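Local atomic coordinates of TRAP-T family transporter, DctP (Periplasmic binding) subunit (Sulfitobacter sp. NAS-14.1, PDB entry 4PF8), a protein that binds beta-D-galacturonate and, as the periplasmic solute-binding subunit of a TRAP transporter, probably delivers it to the membrane components for uptake. Residues D172-M177 with L230-C235; N100-P105 with A124-A129. All blocks are in the same frame, centred on the assembly; numbering follows the deposited sequence. Where two conformers were deposited one is given.

Contact 1. Residues D172-M177 with L230-C235; sequences DLFVGM and LIIPEC. With GTR (beta-D-galactopyranuronic acid), chain D.
Phe174, on the helix 172-179, sends its ring across to Leu230 and Ile232 of the segment 230-235, although the nearest pair of CA atoms, those of Phe174 and Leu230, are still 9.8 Å apart. The ring is carried there by a first torsion that sets CG beside the backbone N and anti to the carbonyl carbon (chi1 -55°). Two of its carbons do the touching: CE1 of Phe174 lies 3.6 Å from Leu230 CD1, and CZ of Phe174 lies 3.7 Å from Ile232 CD1, both methyls approaching obliquely. Met169 packs on Phe174 and Ile232 alike. The segment 230-235 leads from the strand 223-230 of one sheet into the strand 234-239 of another, consistent with one of the interlobe crossings of a two-lobed periplasmic binding fold. Past Ile232 it reaches the sugar: OE2 of Glu234 accepts a very short hydrogen bond of 2.5 Å from O2 of the bound galacturonate, which is also hydrogen-bonded to Arg146 and Arg167. One helical turn after Phe174, Met177, a selenomethionine, meets Leu230 tip to tip, with SE of Met177 3.8 Å from Leu230 CD1. Its chain runs extended and then bends at chi3 (-40°), which turns CE back to the edge of the Phe174 ring, in the ring plane, and 3.9 Å from Leu230 CD2. With Leu230 cut back to an alanine, the Phe174 ring at CE1 and the selenomethionine end are likely to lose the methyls they share, opening a gap between them. No hydrogen bond joins the two segments.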
loop_
_atom_site.group_PDB
_atom_site.type_symbol
_atom_site.label_atom_id
_atom_site.label_comp_id
_atom_site.label_asym_id
_atom_site.label_seq_id
_atom_site.Cartn_x
_atom_site.Cartn_y
_atom_site.Cartn_z
ATOM N N ASP A 172 -1.402 -9.669 9.802
ATOM C CA ASP A 172 -0.594 -10.606 10.591
ATOM C C ASP A 172 0.692 -11.051 9.901
ATOM O O ASP A 172 1.659 -11.416 10.571
ATOM C CB ASP A 172 -1.417 -11.852 10.930
ATOM C CG ASP A 172 -2.650 -11.523 11.734
ATOM O OD1 ASP A 172 -2.565 -10.593 12.564
ATOM O OD2 ASP A 172 -3.701 -12.182 11.537
ATOM N N LEU A 173 0.694 -11.061 8.569
ATOM C CA LEU A 173 1.897 -11.379 7.809
ATOM C C LEU A 173 3.064 -10.483 8.209
ATOM O O LEU A 173 4.198 -10.941 8.255
ATOM C CB LEU A 173 1.667 -11.248 6.296
ATOM C CG LEU A 173 1.010 -12.405 5.552
ATOM C CD1 LEU A 173 0.814 -12.003 4.098
ATOM C CD2 LEU A 173 1.828 -13.679 5.644
ATOM N N PHE A 174 2.792 -9.208 8.476
ATOM C CA PHE A 174 3.844 -8.258 8.814
ATOM C C PHE A 174 4.400 -8.468 10.217
ATOM O O PHE A 174 5.584 -8.212 10.470
ATOM C CB PHE A 174 3.356 -6.813 8.628
ATOM C CG PHE A 174 2.824 -6.552 7.240
ATOM C CD1 PHE A 174 3.469 -7.058 6.119
ATOM C CD2 PHE A 174 1.666 -5.846 7.054
ATOM C CE1 PHE A 174 2.963 -6.832 4.857
ATOM C CE2 PHE A 174 1.160 -5.652 5.787
ATOM C CZ PHE A 174 1.820 -6.125 4.704
ATOM N N VAL A 175 3.561 -8.941 11.122
ATOM C CA VAL A 175 4.028 -9.306 12.445
ATOM C C VAL A 175 5.041 -10.450 12.295
ATOM O O VAL A 175 6.134 -10.409 12.882
ATOM C CB VAL A 175 2.852 -9.721 13.334
ATOM C CG1 VAL A 175 3.349 -10.314 14.654
ATOM C CG2 VAL A 175 1.950 -8.540 13.587
ATOM N N GLY A 176 4.694 -11.451 11.489
ATOM C CA GLY A 176 5.571 -12.585 11.249
ATOM C C GLY A 176 6.892 -12.168 10.615
ATOM O O GLY A 176 7.954 -12.703 10.932
HETATM N N MSE A 177 6.837 -11.201 9.717
HETATM C CA MSE A 177 8.028 -10.692 9.053
HETATM C C MSE A 177 9.022 -10.110 10.058
HETATM O O MSE A 177 10.217 -10.414 10.012
HETATM C CB MSE A 177 7.600 -9.630 8.044
HETATM C CG MSE A 177 8.695 -8.770 7.480
HETATM SE SE MSE A 177 7.881 -7.597 6.143
HETATM C CE MSE A 177 6.727 -8.924 5.440
ATOM N N LEU A 230 9.091 -5.182 0.635
ATOM C CA LEU A 230 7.692 -5.374 0.264
ATOM C C LEU A 230 7.404 -4.421 -0.889
ATOM O O LEU A 230 7.911 -3.292 -0.915
ATOM C CB LEU A 230 6.724 -5.041 1.405
ATOM C CG LEU A 230 6.619 -6.057 2.547
ATOM C CD1 LEU A 230 6.003 -5.366 3.753
ATOM C CD2 LEU A 230 5.798 -7.226 2.071
ATOM N N ILE A 231 6.601 -4.898 -1.825
ATOM C CA ILE A 231 6.083 -4.074 -2.919
ATOM C C ILE A 231 4.588 -4.354 -2.902
ATOM O O ILE A 231 4.151 -5.448 -3.284
ATOM C CB ILE A 231 6.678 -4.462 -4.264
ATOM C CG1 ILE A 231 8.175 -4.096 -4.314
ATOM C CG2 ILE A 231 5.915 -3.827 -5.413
ATOM C CD1 ILE A 231 8.930 -4.746 -5.477
ATOM N N ILE A 232 3.824 -3.379 -2.432
ATOM C CA ILE A 232 2.411 -3.594 -2.149
ATOM C C ILE A 232 1.581 -2.679 -3.037
ATOM O O ILE A 232 1.592 -1.476 -2.857
ATOM C CB ILE A 232 2.073 -3.394 -0.657
ATOM C CG1 ILE A 232 2.934 -4.342 0.192
ATOM C CG2 ILE A 232 0.612 -3.675 -0.398
ATOM C CD1 ILE A 232 2.606 -4.336 1.598
ATOM N N PRO A 233 0.896 -3.264 -4.023
ATOM C CA PRO A 233 0.065 -2.427 -4.898
ATOM C C PRO A 233 -1.082 -1.809 -4.148
ATOM O O PRO A 233 -1.456 -2.316 -3.093
ATOM C CB PRO A 233 -0.494 -3.419 -5.922
ATOM C CG PRO A 233 0.317 -4.667 -5.757
ATOM C CD PRO A 233 0.774 -4.687 -4.354
ATOM N N GLU A 234 -1.627 -0.720 -4.688
ATOM C CA GLU A 234 -2.802 -0.095 -4.117
ATOM C C GLU A 234 -3.887 -0.147 -5.156
ATOM O O GLU A 234 -3.604 -0.244 -6.355
ATOM C CB GLU A 234 -2.490 1.331 -3.697
ATOM C CG GLU A 234 -1.226 1.324 -2.885
ATOM C CD GLU A 234 -1.048 2.505 -1.995
ATOM O OE1 GLU A 234 -1.499 3.612 -2.354
ATOM O OE2 GLU A 234 -0.430 2.315 -0.914
ATOM N N CYS A 235 -5.123 -0.121 -4.711
ATOM C CA CYS A 235 -6.231 -0.285 -5.609
ATOM C C CYS A 235 -7.160 0.907 -5.511
ATOM O O CYS A 235 -7.646 1.227 -4.415
ATOM C CB CYS A 235 -6.941 -1.572 -5.262
ATOM S SG CYS A 235 -8.312 -1.939 -6.319
HETATM C C1 GTR D . 1.606 3.598 2.560
HETATM C C2 GTR D . 0.331 3.281 1.852
HETATM C C3 GTR D . -0.810 3.656 2.781
HETATM C C4 GTR D . -0.736 2.877 4.087
HETATM C C5 GTR D . 0.633 3.185 4.685
HETATM C C6 GTR D . 0.852 2.375 5.957
HETATM O O1 GTR D . 2.751 3.199 1.743
HETATM O O2 GTR D . 0.277 4.102 0.653
HETATM O O3 GTR D . -2.028 3.252 2.118
HETATM O O4 GTR D . -0.837 1.477 3.774
HETATM O O5 GTR D . 1.695 2.885 3.755
HETATM O O6A GTR D . 2.043 2.032 6.182
HETATM O O6B GTR D . -0.104 2.226 6.752
#

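Contact 2. Residues N100-P105 with A124-A129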
loop_
_atom_site.group_PDB
_atom_site.type_symbol
_atom_site.label_atom_id
_atom_site.label_comp_id
_atom_site.label_asym_id
_atom_site.label_seq_id
_atom_site.Cartn_x
_atom_site.Cartn_y
_atom_site.Cartn_z
ATOM N N ASN A 100 -3.692 -11.377 0.416
ATOM C CA ASN A 100 -2.493 -11.548 1.240
ATOM C C ASN A 100 -1.258 -11.847 0.419
ATOM O O ASN A 100 -0.158 -11.531 0.826
ATOM C CB ASN A 100 -2.680 -12.638 2.299
ATOM C CG ASN A 100 -3.525 -12.179 3.445
ATOM O OD1 ASN A 100 -3.174 -11.229 4.136
ATOM N ND2 ASN A 100 -4.661 -12.831 3.646
ATOM N N VAL A 101 -1.440 -12.452 -0.751
ATOM C CA VAL A 101 -0.301 -12.866 -1.568
ATOM C C VAL A 101 0.637 -11.720 -1.957
ATOM O O VAL A 101 1.825 -11.938 -2.138
ATOM C CB VAL A 101 -0.758 -13.616 -2.841
ATOM C CG1 VAL A 101 -1.566 -14.850 -2.467
ATOM C CG2 VAL A 101 -1.554 -12.692 -3.767
ATOM N N VAL A 102 0.123 -10.503 -2.105
ATOM C CA VAL A 102 0.975 -9.369 -2.485
ATOM C C VAL A 102 1.707 -8.767 -1.296
ATOM O O VAL A 102 2.607 -7.944 -1.469
ATOM C CB VAL A 102 0.203 -8.237 -3.215
ATOM C CG1 VAL A 102 -0.502 -8.797 -4.416
ATOM C CG2 VAL A 102 -0.766 -7.522 -2.252
ATOM N N SER A 103 1.346 -9.192 -0.093
ATOM C CA SER A 103 2.016 -8.744 1.126
ATOM C C SER A 103 3.125 -9.686 1.590
ATOM O O SER A 103 3.689 -9.518 2.670
ATOM C CB SER A 103 1.003 -8.561 2.243
ATOM O OG SER A 103 0.238 -7.409 1.991
ATOM N N LEU A 104 3.428 -10.690 0.775
ATOM C CA LEU A 104 4.531 -11.582 1.100
ATOM C C LEU A 104 5.837 -10.881 0.756
ATOM O O LEU A 104 5.939 -10.246 -0.269
ATOM C CB LEU A 104 4.380 -12.886 0.314
ATOM C CG LEU A 104 3.253 -13.791 0.823
ATOM C CD1 LEU A 104 2.967 -14.883 -0.181
ATOM C CD2 LEU A 104 3.613 -14.411 2.174
ATOM N N PRO A 105 6.842 -10.985 1.634
ATOM C CA PRO A 105 8.074 -10.244 1.389
ATOM C C PRO A 105 8.791 -10.769 0.144
ATOM O O PRO A 105 8.870 -11.973 -0.071
ATOM C CB PRO A 105 8.922 -10.496 2.651
ATOM C CG PRO A 105 8.225 -11.541 3.429
ATOM C CD PRO A 105 6.792 -11.644 2.939
ATOM N N ALA A 124 -6.067 -9.744 -12.381
ATOM C CA ALA A 124 -7.472 -10.017 -12.668
ATOM C C ALA A 124 -8.062 -11.000 -11.651
ATOM O O ALA A 124 -9.216 -10.857 -11.247
ATOM C CB ALA A 124 -7.621 -10.530 -14.063
ATOM N N ALA A 125 -7.268 -11.960 -11.192
ATOM C CA ALA A 125 -7.732 -12.901 -10.179
ATOM C C ALA A 125 -7.996 -12.172 -8.863
ATOM O O ALA A 125 -8.963 -12.447 -8.161
ATOM C CB ALA A 125 -6.712 -14.021 -9.984
ATOM N N LEU A 126 -7.125 -11.236 -8.526
ATOM C CA LEU A 126 -7.320 -10.454 -7.323
ATOM C C LEU A 126 -8.538 -9.553 -7.498
ATOM O O LEU A 126 -9.329 -9.381 -6.566
ATOM C CB LEU A 126 -6.061 -9.644 -6.987
ATOM C CG LEU A 126 -4.848 -10.464 -6.527
ATOM C CD1 LEU A 126 -3.717 -9.534 -6.076
ATOM C CD2 LEU A 126 -5.201 -11.408 -5.409
ATOM N N GLY A 127 -8.719 -9.005 -8.697
ATOM C CA GLY A 127 -9.914 -8.205 -8.955
ATOM C C GLY A 127 -11.193 -9.000 -8.722
ATOM O O GLY A 127 -12.161 -8.475 -8.168
ATOM N N LYS A 128 -11.219 -10.264 -9.148
ATOM C CA LYS A 128 -12.394 -11.120 -8.935
ATOM C C LYS A 128 -12.611 -11.368 -7.443
ATOM O O LYS A 128 -13.732 -11.332 -6.956
ATOM C CB LYS A 128 -12.233 -12.441 -9.707
ATOM C CG LYS A 128 -13.367 -13.442 -9.537
ATOM C CD LYS A 128 -13.201 -14.639 -10.493
ATOM C CE LYS A 128 -14.264 -15.731 -10.275
ATOM N NZ LYS A 128 -14.781 -15.779 -8.869
ATOM N N ALA A 129 -11.529 -11.612 -6.706
ATOM C CA ALA A 129 -11.639 -11.815 -5.261
ATOM C C ALA A 129 -12.208 -10.575 -4.568
ATOM O O ALA A 129 -13.026 -10.685 -3.655
ATOM C CB ALA A 129 -10.281 -12.172 -4.670
#
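The side chains of Val102 and Leu126 run antiparallel, each passing alongside the other, and join a loop of the solute-binding fold to the helix 121-132 packed against it. Residues 100-102 belong to a 3-10 stretch that begins earlier in the chain, evidenced by the backbone bond of 2.9 Å from Ser103 N to Asn100 O, and this turn presents Val101 and Val102 toward the helix together. Leu126 answers both with its two methyl branches: its side chain leaves the helix toward the loop, and CG lies anti to the carbonyl carbon (chi1 -69°), which carries the fork outward from the helix. CD1 takes Val102 and CD2 takes Val101. The second pair is looser, with 4.2 Å between Val101 CG2 and Leu126 CD2. The closest CA atoms, those of Val101 and Leu126, are 9.4 Å apart, which leaves the bridging to side chains, and the interface is small at 92 Å² with no hydrogen bond across it. All three touching residues are buried, and further apolar groups complete the core: Phe321 of the helix 315-322 packs on both Val101 and Leu126, while Phe108 and Pro233 pack on Val102. The Val102 side chain is about 11 Å from the bound galacturonate, so the contact is structural packing away from the pocket. In Val102 the branch that makes the contact is CG1, set beside the backbone N and anti to the carbonyl carbon, and it meets Leu126 CD1 at 3.7 Å.

How the contacts relate
Both segments of contact 2 precede those of contact 1 in the sequence; the contact centres lie about 11 Å apart, and about 12 and 8 Å respectively from the centre of the chain. They are in direct touch through the loop 100-105: Ser103 packs on both Phe174 and Leu230, with Phe174 CZ 3.4 Å from Ser103 OG, and Pro105 packs on Met177, with Pro105 CG 3.6 Å from Met177 CE. Leu173 CD1 also packs on Asn100 O at 3.4 Å. The helix 121-132, the loop 100-105 and the helix 172-179 with the crossing segment 230-235 thus pack in succession, through mainly apolar side chains, consistent with packing that joins the two lobes.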